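Local coordinates for TIR protein (Paracoccus denitrificans PD1222, PDB 3H16), which is a bacterial TIR-domain protein whose flavodoxin-like domain, a parallel sheet flanked by helices, pairs with a second copy of itself, at residues V79-S82 against T83-K87; D142-V145 against A146-A150. One frame throughout, in Å; residues are numbered along the deposited sequence.

Interaction 1 (V79-S82 against T83-K87); sequences VVLS and THFFK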
loop_
_atom_site.group_PDB
_atom_site.type_symbol
_atom_site.label_atom_id
_atom_site.label_comp_id
_atom_site.label_asym_id
_atom_site.label_seq_id
_atom_site.Cartn_x
_atom_site.Cartn_y
_atom_site.Cartn_z
ATOM N N VAL B 79 4.560 3.720 -13.688
ATOM C CA VAL B 79 5.355 4.818 -14.202
ATOM C C VAL B 79 6.716 4.739 -13.510
ATOM O O VAL B 79 6.803 4.690 -12.280
ATOM C CB VAL B 79 4.674 6.200 -13.967
ATOM C CG1 VAL B 79 4.596 6.525 -12.489
ATOM C CG2 VAL B 79 5.442 7.276 -14.689
ATOM N N VAL B 80 7.779 4.660 -14.303
ATOM C CA VAL B 80 9.121 4.591 -13.738
ATOM C C VAL B 80 9.596 6.003 -13.429
ATOM O O VAL B 80 9.820 6.810 -14.340
ATOM C CB VAL B 80 10.115 3.928 -14.708
ATOM C CG1 VAL B 80 11.518 3.936 -14.109
ATOM C CG2 VAL B 80 9.678 2.508 -14.987
ATOM N N LEU B 81 9.724 6.309 -12.140
ATOM C CA LEU B 81 10.176 7.632 -11.737
ATOM C C LEU B 81 11.684 7.649 -11.536
ATOM O O LEU B 81 12.189 7.211 -10.510
ATOM C CB LEU B 81 9.467 8.084 -10.455
ATOM C CG LEU B 81 7.946 8.273 -10.525
ATOM C CD1 LEU B 81 7.452 8.860 -9.216
ATOM C CD2 LEU B 81 7.583 9.205 -11.671
ATOM N N SER B 82 12.400 8.155 -12.532
ATOM C CA SER B 82 13.856 8.243 -12.465
ATOM C C SER B 82 14.317 9.633 -12.896
ATOM O O SER B 82 13.525 10.453 -13.372
ATOM C CB SER B 82 14.478 7.226 -13.405
ATOM O OG SER B 82 14.233 7.618 -14.746
ATOM N N THR B 83 15.611 9.886 -12.744
ATOM C CA THR B 83 16.183 11.162 -13.140
ATOM C C THR B 83 15.826 11.459 -14.591
ATOM O O THR B 83 15.486 12.593 -14.921
ATOM C CB THR B 83 17.707 11.147 -13.011
ATOM O OG1 THR B 83 18.057 10.921 -11.644
ATOM C CG2 THR B 83 18.301 12.472 -13.468
ATOM N N HIS B 84 15.922 10.438 -15.446
ATOM C CA HIS B 84 15.610 10.555 -16.877
ATOM C C HIS B 84 14.185 11.000 -17.122
ATOM O O HIS B 84 13.919 11.788 -18.027
ATOM C CB HIS B 84 15.808 9.217 -17.594
ATOM C CG HIS B 84 17.234 8.793 -17.697
ATOM N ND1 HIS B 84 18.184 9.538 -18.363
ATOM C CD2 HIS B 84 17.875 7.700 -17.224
ATOM C CE1 HIS B 84 19.349 8.922 -18.296
ATOM N NE2 HIS B 84 19.189 7.805 -17.610
ATOM N N PHE B 85 13.260 10.473 -16.331
ATOM C CA PHE B 85 11.869 10.851 -16.498
ATOM C C PHE B 85 11.679 12.255 -15.933
ATOM O O PHE B 85 10.795 12.998 -16.372
ATOM C CB PHE B 85 10.966 9.837 -15.798
ATOM C CG PHE B 85 9.517 10.219 -15.783
ATOM C CD1 PHE B 85 9.009 11.031 -14.775
ATOM C CD2 PHE B 85 8.648 9.738 -16.755
ATOM C CE1 PHE B 85 7.661 11.354 -14.731
ATOM C CE2 PHE B 85 7.293 10.056 -16.723
ATOM C CZ PHE B 85 6.797 10.866 -15.705
ATOM N N PHE B 86 12.517 12.627 -14.968
ATOM C CA PHE B 86 12.417 13.958 -14.374
ATOM C C PHE B 86 12.989 15.038 -15.289
ATOM O O PHE B 86 12.426 16.130 -15.396
ATOM C CB PHE B 86 13.139 14.028 -13.024
ATOM C CG PHE B 86 12.526 13.170 -11.955
ATOM C CD1 PHE B 86 11.192 12.786 -12.026
ATOM C CD2 PHE B 86 13.273 12.793 -10.843
ATOM C CE1 PHE B 86 10.606 12.035 -10.998
ATOM C CE2 PHE B 86 12.701 12.049 -9.814
ATOM C CZ PHE B 86 11.358 11.670 -9.894
ATOM N N LYS B 87 14.097 14.731 -15.952
ATOM C CA LYS B 87 14.730 15.692 -16.832
ATOM C C LYS B 87 13.964 15.968 -18.110
ATOM O O LYS B 87 14.482 16.621 -19.007
ATOM C CB LYS B 87 16.154 15.246 -17.163
ATOM C CG LYS B 87 17.081 15.273 -15.955
ATOM C CD LYS B 87 18.543 15.188 -16.353
ATOM C CE LYS B 87 19.450 15.296 -15.137
ATOM N NZ LYS B 87 20.885 15.217 -15.521
#
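Phe85 holds CG opposite its own backbone N (chi1 174°), which swings the ring back along the preceding strand to meet Val79 and Leu81, while Phe86, whose CG is instead anti to the carbonyl carbon (chi1 -65°), lays its ring over the turn. This is the exit of the central strand 74-81 of the TIR domain's parallel sheet, where the chain passes through an N-cap into the short helix 83-86. Val79 CG2 meets Phe85 CE2 at 3.9 Å, the two side chains crossing at about a right angle, and Leu81 CD2 approaches Phe85 CE1 at 3.7 Å. Branched aliphatic residues suit this buried strand, since their methyls pack against a ring that also meets Trp90 and Ala28. Ser82, the N-cap, is short enough for OG to reach forward to the backbone N-H of the helix's first turn. OG accepts a weak bond from Phe85 N, and it is also hydrogen-bonded to Asp31, which ties the cap to the loop after strand 21-28. Ser82 O takes a further weak bond from Phe85 N and a firmer one from Phe86 N at 2.9 Å. Phe86, stacked on Phe124 as well, presents one face to this same oxygen: Ser82 O sits 3.2 Å from Phe86 CG, offset toward the rim of the ring.

Interaction 2 (D142-V145 against A146-A150); sequences DEIV and ADLMA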
loop_
_atom_site.group_PDB
_atom_site.type_symbol
_atom_site.label_atom_id
_atom_site.label_comp_id
_atom_site.label_asym_id
_atom_site.label_seq_id
_atom_site.Cartn_x
_atom_site.Cartn_y
_atom_site.Cartn_z
ATOM N N ASP B 142 12.148 -8.542 -8.364
ATOM C CA ASP B 142 11.300 -9.698 -8.091
ATOM C C ASP B 142 10.278 -9.401 -7.005
ATOM O O ASP B 142 9.093 -9.709 -7.148
ATOM C CB ASP B 142 12.142 -10.904 -7.677
ATOM C CG ASP B 142 13.017 -11.405 -8.800
ATOM O OD1 ASP B 142 12.479 -11.661 -9.888
ATOM O OD2 ASP B 142 14.240 -11.535 -8.596
ATOM N N GLU B 143 10.740 -8.805 -5.917
ATOM C CA GLU B 143 9.850 -8.479 -4.819
ATOM C C GLU B 143 8.785 -7.522 -5.317
ATOM O O GLU B 143 7.603 -7.703 -5.025
ATOM C CB GLU B 143 10.633 -7.869 -3.655
ATOM C CG GLU B 143 11.486 -8.877 -2.906
ATOM C CD GLU B 143 12.467 -8.219 -1.943
ATOM O OE1 GLU B 143 13.492 -7.668 -2.406
ATOM O OE2 GLU B 143 12.208 -8.251 -0.723
ATOM N N ILE B 144 9.199 -6.518 -6.088
ATOM C CA ILE B 144 8.244 -5.555 -6.630
ATOM C C ILE B 144 7.250 -6.273 -7.553
ATOM O O ILE B 144 6.052 -5.988 -7.527
ATOM C CB ILE B 144 8.944 -4.425 -7.430
ATOM C CG1 ILE B 144 9.801 -3.574 -6.494
ATOM C CG2 ILE B 144 7.901 -3.545 -8.098
ATOM C CD1 ILE B 144 10.598 -2.483 -7.200
ATOM N N VAL B 145 7.751 -7.205 -8.362
ATOM C CA VAL B 145 6.892 -7.941 -9.270
ATOM C C VAL B 145 5.881 -8.789 -8.485
ATOM O O VAL B 145 4.723 -8.927 -8.900
ATOM C CB VAL B 145 7.718 -8.830 -10.216
ATOM C CG1 VAL B 145 6.810 -9.811 -10.933
ATOM C CG2 VAL B 145 8.444 -7.955 -11.233
ATOM N N ALA B 146 6.307 -9.349 -7.353
ATOM C CA ALA B 146 5.383 -10.137 -6.538
ATOM C C ALA B 146 4.258 -9.211 -6.056
ATOM O O ALA B 146 3.090 -9.595 -6.075
ATOM C CB ALA B 146 6.101 -10.758 -5.355
ATOM N N ASP B 147 4.608 -7.993 -5.635
ATOM C CA ASP B 147 3.605 -7.029 -5.183
ATOM C C ASP B 147 2.643 -6.663 -6.317
ATOM O O ASP B 147 1.433 -6.565 -6.106
ATOM C CB ASP B 147 4.269 -5.748 -4.658
ATOM C CG ASP B 147 5.089 -5.985 -3.393
ATOM O OD1 ASP B 147 4.615 -6.740 -2.514
ATOM O OD2 ASP B 147 6.196 -5.407 -3.273
ATOM N N LEU B 148 3.185 -6.459 -7.519
ATOM C CA LEU B 148 2.369 -6.100 -8.668
ATOM C C LEU B 148 1.408 -7.221 -9.065
ATOM O O LEU B 148 0.267 -6.958 -9.445
ATOM C CB LEU B 148 3.264 -5.724 -9.846
ATOM C CG LEU B 148 4.099 -4.461 -9.625
ATOM C CD1 LEU B 148 5.140 -4.348 -10.706
ATOM C CD2 LEU B 148 3.204 -3.236 -9.615
ATOM N N MET B 149 1.867 -8.465 -8.977
ATOM C CA MET B 149 1.020 -9.606 -9.306
ATOM C C MET B 149 -0.074 -9.707 -8.252
ATOM O O MET B 149 -1.206 -10.082 -8.550
ATOM C CB MET B 149 1.830 -10.903 -9.337
ATOM C CG MET B 149 2.814 -11.000 -10.487
ATOM S SD MET B 149 2.060 -10.644 -12.099
ATOM C CE MET B 149 1.002 -12.056 -12.296
ATOM N N ALA B 150 0.272 -9.371 -7.013
ATOM C CA ALA B 150 -0.693 -9.411 -5.930
ATOM C C ALA B 150 -1.788 -8.398 -6.214
ATOM O O ALA B 150 -2.970 -8.683 -6.020
ATOM C CB ALA B 150 -0.021 -9.078 -4.636
#
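Ile144 and Leu148 run alongside each other in the same direction, one turn apart, with Ile144 CG2 against Leu148 CD1 at 3.9 Å. Opposite the backbone N, the CG2 branch of Ile144 lies on the carbonyl side of CB, the side from which Leu148 comes one turn on; Leu148 CG stands 3.2 Å from Ile144 O. Val145 and Met149 repeat the arrangement more loosely, Val145 CG1 lying 4.2 Å from Met149 CG; past CG the methionine kinks twice (chi2 -51°, chi3 -69°), carrying SD and CE off from Val145. Both pairs have the i to i+4 spacing of an alpha-helix, here helix 141-153, the last helix of the chain and part of the TIR fold. The first pair faces the sheet, at Ile112 and Leu110, whereas Val145 packs on Leu39 and Leu43 of helix 32-45; compact aliphatic groups fit both interfaces. Four successive i+4 backbone bonds join the two segments, among them Leu148 N to Ile144 O at 2.9 Å. Ala146, small and exposed, sets its CB 3.4 Å from Glu143 O. Asp147 is buried, and its carboxylate is provided for at both oxygens: OD2 forms a salt bridge with Lys139, and OD1 accepts a hydrogen bond from Gln92 N of the second subunit.

How the interactions relate
Both contacts are local and largely buried, but they serve different elements. Interaction 1 joins the central strand to the helix that follows it, its centre about 9 Å from the centre of the chain, and only His84 of its touching residues is exposed. Interaction 2 lies wholly within the C-terminal helix, its centre about 14 Å out, with Ile144 and Leu148 on the sheet and three residues, Asp142, Glu143 and Ala146, exposed. Aromatic rings and a polar cap dominate the first; the second relies on aliphatic pairs and regular helical bonding. Their nearest atoms are about 8 Å apart, yet strand 109-113 borders both, receiving Val79 and Leu81 from one and Ile144 and Leu148 from the other. The second subunit reaches interaction 2 alone.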